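Local atomic coordinates of phosphate binding protein (Planctomyces limnophilus, PDB entry 4JWO), a protein that probably binds phosphate outside the cytoplasmic membrane and serves in its uptake. Residues Thr98-Ile106 and Thr113-Glu123. Numbering follows the deposited sequence. Where two conformers were deposited one is given.
With SO4 (sulfate ion), chain B.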
ATOM      1  N   THR A  98      10.676  -1.306  -2.173  1.00 22.71           N
ATOM      2  CA  THR A  98      10.412  -2.487  -2.990  1.00 22.93           C
ATOM      3  C   THR A  98      11.634  -2.826  -3.824  1.00 27.90           C
ATOM      4  O   THR A  98      12.114  -3.956  -3.796  1.00 27.31           O
ATOM      5  CB  THR A  98       9.195  -2.307  -3.907  1.00 23.67           C
ATOM      6  OG1 THR A  98       8.002  -2.221  -3.113  1.00 22.90           O
ATOM      7  CG2 THR A  98       9.068  -3.494  -4.838  1.00 26.66           C
ATOM      8  N   GLY A  99      12.143  -1.837  -4.552  1.00 30.92           N
ATOM      9  CA  GLY A  99      13.303  -2.036  -5.399  1.00 28.21           C
ATOM     10  C   GLY A  99      14.559  -2.268  -4.584  1.00 28.94           C
ATOM     11  O   GLY A  99      15.387  -3.115  -4.930  1.00 30.59           O
ATOM     12  N   GLY A 100      14.708  -1.506  -3.504  1.00 32.21           N
ATOM     13  CA  GLY A 100      15.834  -1.677  -2.604  1.00 35.23           C
ATOM     14  C   GLY A 100      15.813  -3.057  -1.981  1.00 30.30           C
ATOM     15  O   GLY A 100      16.844  -3.703  -1.855  1.00 32.14           O
ATOM     16  N   GLY A 101      14.622  -3.514  -1.597  1.00 34.21           N
ATOM     17  CA  GLY A 101      14.468  -4.846  -1.046  1.00 29.00           C
ATOM     18  C   GLY A 101      14.793  -5.937  -2.055  1.00 31.95           C
ATOM     19  O   GLY A 101      15.431  -6.930  -1.726  1.00 33.42           O
ATOM     20  N   PHE A 102      14.331  -5.763  -3.289  1.00 32.97           N
ATOM     21  CA  PHE A 102      14.654  -6.724  -4.337  1.00 30.85           C
ATOM     22  C   PHE A 102      16.155  -6.744  -4.638  1.00 33.22           C
ATOM     23  O   PHE A 102      16.704  -7.784  -5.013  1.00 34.89           O
ATOM     24  CB  PHE A 102      13.860  -6.435  -5.617  1.00 30.05           C
ATOM     25  CG  PHE A 102      12.496  -7.078  -5.654  1.00 32.57           C
ATOM     26  CD1 PHE A 102      12.350  -8.454  -5.522  1.00 35.74           C
ATOM     27  CD2 PHE A 102      11.366  -6.309  -5.862  1.00 26.76           C
ATOM     28  CE1 PHE A 102      11.084  -9.043  -5.578  1.00 31.92           C
ATOM     29  CE2 PHE A 102      10.099  -6.894  -5.919  1.00 31.00           C
ATOM     30  CZ  PHE A 102       9.967  -8.259  -5.775  1.00 33.63           C
ATOM     31  N   LYS A 103      16.818  -5.597  -4.483  1.00 33.62           N
ATOM     32  CA  LYS A 103      18.259  -5.503  -4.733  1.00 36.04           C
ATOM     33  C   LYS A 103      19.033  -6.353  -3.736  1.00 37.43           C
ATOM     34  O   LYS A 103      20.011  -7.006  -4.090  1.00 39.61           O
ATOM     35  CB  LYS A 103      18.741  -4.047  -4.659  1.00 39.38           C
ATOM     36  CG  LYS A 103      18.475  -3.204  -5.909  1.00 51.78           C
ATOM     37  CD  LYS A 103      18.864  -1.739  -5.691  1.00 57.12           C
ATOM     38  CE  LYS A 103      18.795  -0.929  -6.986  1.00 59.85           C
ATOM     39  NZ  LYS A 103      19.195   0.500  -6.771  1.00 62.94           N
ATOM     40  N   LYS A 104      18.597  -6.327  -2.481  1.00 36.38           N
ATOM     41  CA  LYS A 104      19.199  -7.154  -1.447  1.00 37.78           C
ATOM     42  C   LYS A 104      18.783  -8.609  -1.597  1.00 38.04           C
ATOM     43  O   LYS A 104      19.527  -9.519  -1.250  1.00 39.98           O
ATOM     44  CB  LYS A 104      18.826  -6.640  -0.055  1.00 38.30           C
ATOM     45  CG  LYS A 104      19.286  -5.220   0.233  1.00 44.87           C
ATOM     46  CD  LYS A 104      19.550  -5.025   1.721  1.00 56.91           C
ATOM     47  CE  LYS A 104      19.897  -3.582   2.050  1.00 59.67           C
ATOM     48  NZ  LYS A 104      20.236  -3.407   3.493  1.00 72.46           N
ATOM     49  N   PHE A 105      17.576  -8.813  -2.110  1.00 36.22           N
ATOM     50  CA  PHE A 105      17.048 -10.139  -2.392  1.00 36.39           C
ATOM     51  C   PHE A 105      17.914 -10.811  -3.446  1.00 38.45           C
ATOM     52  O   PHE A 105      18.320 -11.957  -3.292  1.00 40.06           O
ATOM     53  CB  PHE A 105      15.618  -9.995  -2.910  1.00 34.13           C
ATOM     54  CG  PHE A 105      14.837 -11.284  -2.961  1.00 35.44           C
ATOM     55  CD1 PHE A 105      14.421 -11.911  -1.796  1.00 33.94           C
ATOM     56  CD2 PHE A 105      14.481 -11.845  -4.179  1.00 35.49           C
ATOM     57  CE1 PHE A 105      13.672 -13.082  -1.845  1.00 35.48           C
ATOM     58  CE2 PHE A 105      13.731 -13.018  -4.237  1.00 38.07           C
ATOM     59  CZ  PHE A 105      13.326 -13.636  -3.067  1.00 35.47           C
ATOM     60  N   ILE A 106      18.195 -10.075  -4.515  1.00 38.60           N
ATOM     61  CA  ILE A 106      19.031 -10.571  -5.607  1.00 40.76           C
ATOM     62  C   ILE A 106      20.472 -10.784  -5.132  1.00 43.28           C
ATOM     63  O   ILE A 106      21.134 -11.738  -5.546  1.00 45.39           O
ATOM     64  CB  ILE A 106      18.987  -9.612  -6.825  1.00 40.58           C
ATOM     65  CG1 ILE A 106      17.612  -9.680  -7.494  1.00 39.54           C
ATOM     66  CG2 ILE A 106      20.076  -9.947  -7.836  1.00 43.31           C
ATOM     67  CD1 ILE A 106      17.267  -8.454  -8.321  1.00 37.89           C
ATOM     68  N   THR A 113      11.256 -10.566   1.218  1.00 29.10           N
ATOM     69  CA  THR A 113      11.112  -9.165   0.849  1.00 27.62           C
ATOM     70  C   THR A 113       9.661  -8.791   0.529  1.00 25.56           C
ATOM     71  O   THR A 113       8.935  -9.551  -0.120  1.00 26.70           O
ATOM     72  CB  THR A 113      12.100  -8.765  -0.277  1.00 32.63           C
ATOM     73  OG1 THR A 113      12.176  -7.337  -0.365  1.00 29.81           O
ATOM     74  CG2 THR A 113      11.686  -9.358  -1.616  1.00 30.78           C
ATOM     75  N   GLY A 114       9.249  -7.630   1.024  1.00 24.34           N
ATOM     76  CA  GLY A 114       7.893  -7.126   0.828  1.00 23.17           C
ATOM     77  C   GLY A 114       7.872  -6.192  -0.365  1.00 21.68           C
ATOM     78  O   GLY A 114       8.765  -5.359  -0.513  1.00 23.03           O
ATOM     79  N   ALA A 115       6.869  -6.331  -1.226  1.00 20.72           N
ATOM     80  CA  ALA A 115       6.828  -5.559  -2.460  1.00 20.30           C
ATOM     81  C   ALA A 115       5.469  -4.918  -2.645  1.00 22.90           C
ATOM     82  O   ALA A 115       4.443  -5.560  -2.418  1.00 21.76           O
ATOM     83  CB  ALA A 115       7.143  -6.449  -3.644  1.00 22.17           C
ATOM     84  N   SER A 116       5.463  -3.654  -3.059  1.00 21.81           N
ATOM     85  CA  SER A 116       4.193  -2.983  -3.315  0.52 21.22           C
ATOM     86  C   SER A 116       3.806  -3.130  -4.781  1.00 21.60           C
ATOM     87  O   SER A 116       2.820  -2.564  -5.231  1.00 19.96           O
ATOM     88  CB  SER A 116       4.271  -1.511  -2.938  0.52 22.67           C
ATOM     89  OG  SER A 116       5.184  -0.835  -3.773  0.52 20.66           O
ATOM     90  N   ARG A 117       4.583  -3.912  -5.514  1.00 22.67           N
ATOM     91  CA  ARG A 117       4.285  -4.229  -6.903  1.00 23.38           C
ATOM     92  C   ARG A 117       4.902  -5.581  -7.168  1.00 26.20           C
ATOM     93  O   ARG A 117       5.813  -5.988  -6.447  1.00 26.45           O
ATOM     94  CB  ARG A 117       4.922  -3.198  -7.834  1.00 26.23           C
ATOM     95  CG  ARG A 117       6.406  -3.009  -7.586  1.00 30.31           C
ATOM     96  CD  ARG A 117       7.158  -2.592  -8.832  1.00 35.30           C
ATOM     97  NE  ARG A 117       8.557  -2.292  -8.527  1.00 36.74           N
ATOM     98  CZ  ARG A 117       9.504  -3.213  -8.379  1.00 33.71           C
ATOM     99  NH1 ARG A 117       9.200  -4.497  -8.518  1.00 29.95           N
ATOM    100  NH2 ARG A 117      10.753  -2.851  -8.092  1.00 33.34           N
ATOM    101  N   PRO A 118       4.432  -6.280  -8.204  1.00 24.09           N
ATOM    102  CA  PRO A 118       5.077  -7.550  -8.541  1.00 23.31           C
ATOM    103  C   PRO A 118       6.535  -7.340  -8.943  1.00 25.70           C
ATOM    104  O   PRO A 118       6.900  -6.267  -9.437  1.00 25.47           O
ATOM    105  CB  PRO A 118       4.274  -8.037  -9.745  1.00 26.66           C
ATOM    106  CG  PRO A 118       2.954  -7.355  -9.629  1.00 26.25           C
ATOM    107  CD  PRO A 118       3.271  -6.006  -9.069  1.00 23.03           C
ATOM    108  N   ILE A 119       7.358  -8.360  -8.721  1.00 25.23           N
ATOM    109  CA  ILE A 119       8.719  -8.396  -9.234  1.00 29.04           C
ATOM    110  C   ILE A 119       8.738  -8.057 -10.727  1.00 28.99           C
ATOM    111  O   ILE A 119       7.865  -8.497 -11.478  1.00 29.80           O
ATOM    112  CB  ILE A 119       9.344  -9.786  -8.964  1.00 30.52           C
ATOM    113  CG1 ILE A 119      10.844  -9.793  -9.250  1.00 30.17           C
ATOM    114  CG2 ILE A 119       8.618 -10.901  -9.738  1.00 29.62           C
ATOM    115  CD1 ILE A 119      11.481 -11.117  -8.920  1.00 32.34           C
ATOM    116  N   THR A 120       9.711  -7.254 -11.155  1.00 30.35           N
ATOM    117  CA  THR A 120       9.804  -6.877 -12.568  1.00 35.55           C
ATOM    118  C   THR A 120      10.442  -7.984 -13.396  1.00 33.20           C
ATOM    119  O   THR A 120      11.068  -8.893 -12.856  1.00 33.22           O
ATOM    120  CB  THR A 120      10.617  -5.582 -12.783  1.00 31.13           C
ATOM    121  OG1 THR A 120      11.993  -5.829 -12.476  1.00 33.41           O
ATOM    122  CG2 THR A 120      10.085  -4.453 -11.914  1.00 32.31           C
ATOM    123  N   GLU A 121      10.273  -7.900 -14.714  1.00 33.98           N
ATOM    124  CA  GLU A 121      10.929  -8.828 -15.622  1.00 36.46           C
ATOM    125  C   GLU A 121      12.432  -8.784 -15.418  1.00 38.14           C
ATOM    126  O   GLU A 121      13.086  -9.821 -15.420  1.00 39.58           O
ATOM    127  CB  GLU A 121      10.606  -8.496 -17.077  1.00 38.01           C
ATOM    128  CG  GLU A 121       9.244  -8.970 -17.543  1.00 51.24           C
ATOM    129  CD  GLU A 121       9.124  -8.955 -19.053  1.00 60.97           C
ATOM    130  OE1 GLU A 121       7.981  -8.939 -19.559  1.00 65.98           O
ATOM    131  OE2 GLU A 121      10.175  -8.963 -19.734  1.00 68.45           O
ATOM    132  N   LYS A 122      12.980  -7.584 -15.237  1.00 38.13           N
ATOM    133  CA  LYS A 122      14.425  -7.445 -15.055  1.00 40.65           C
ATOM    134  C   LYS A 122      14.861  -8.045 -13.725  1.00 39.10           C
ATOM    135  O   LYS A 122      15.859  -8.757 -13.663  1.00 40.90           O
ATOM    136  CB  LYS A 122      14.890  -5.986 -15.163  1.00 42.55           C
ATOM    137  CG  LYS A 122      16.407  -5.830 -15.060  1.00 51.20           C
ATOM    138  CD  LYS A 122      16.870  -4.382 -15.201  1.00 57.42           C
ATOM    139  CE  LYS A 122      18.391  -4.287 -15.075  1.00 62.61           C
ATOM    140  NZ  LYS A 122      18.901  -2.888 -15.164  1.00 63.82           N
ATOM    141  N   GLU A 123      14.111  -7.758 -12.662  1.00 36.61           N
ATOM    142  CA  GLU A 123      14.414  -8.338 -11.359  1.00 35.96           C
ATOM    143  C   GLU A 123      14.264  -9.852 -11.388  1.00 36.62           C
ATOM    144  O   GLU A 123      15.071 -10.577 -10.815  1.00 37.74           O
ATOM    145  CB  GLU A 123      13.531  -7.725 -10.266  1.00 33.35           C
ATOM    146  CG  GLU A 123      13.898  -6.302  -9.905  1.00 34.67           C
ATOM    147  CD  GLU A 123      12.775  -5.564  -9.200  1.00 33.39           C
ATOM    148  OE1 GLU A 123      11.610  -6.023  -9.272  1.00 29.11           O
ATOM    149  OE2 GLU A 123      13.060  -4.519  -8.570  1.00 36.20           O
TER
HETATM  150  S   SO4 B 401       7.873   1.230  -2.058  1.00 45.02           S
HETATM  151  O1  SO4 B 401       7.055   2.436  -2.120  1.00 41.94           O
HETATM  152  O2  SO4 B 401       7.075   0.043  -2.333  1.00 49.46           O
HETATM  153  O3  SO4 B 401       8.911   1.334  -3.069  1.00 33.74           O
HETATM  154  O4  SO4 B 401       8.445   1.121  -0.711  1.00 41.77           O
HETATM  155  O   HOH W   1      10.857  -5.933  -2.250  1.00 24.74           O
HETATM  156  O   HOH W   2      15.417  -3.744  -7.844  1.00 33.94           O
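Thr98, in the first turn of helix 98-106, accepts a nearly straight hydrogen bond at OG1 from Ser116 N (2.9 Å, 170°). The same hydroxyl donates to sulfate O2, which Ser116 OG also reaches in the modelled conformer; Thr98 N reaches sulfate O3 (3.3 Å), and Ser68 and Ser69 add further bonds to the anion. A water bridges Thr98 O, Thr113 OG1 and Gly114 O.

Apolar packing centres on Phe102. Ile119 CG1 lies over one ring face, 4.1 Å from the centroid, Ala115 CB touches CE2, and Tyr289 meets the ring edge-to-face. Thr113 CG2 sits over the Phe105 ring.

Among the charged groups, Arg117 grips Glu123 end-on, NH2 reaching OE2 at 2.9 Å and NH1 reaching OE1. In Thr98 a chi1 of -67° sets OG1 beside the backbone N and turns CG2 onto the guanidinium centre, 3.6 Å from Arg117 CZ. A leucine at Arg117 would probably leave the Glu123 carboxylate without its charged mate beside Phe102. Thr120 and Glu123 form a capping box opening the next helix.

Hydroxyls and backbone NH groups, one of them at the start of helix 98-106, thus hold the tetrahedral anion, consistent with a phosphate site occupied here by sulfate.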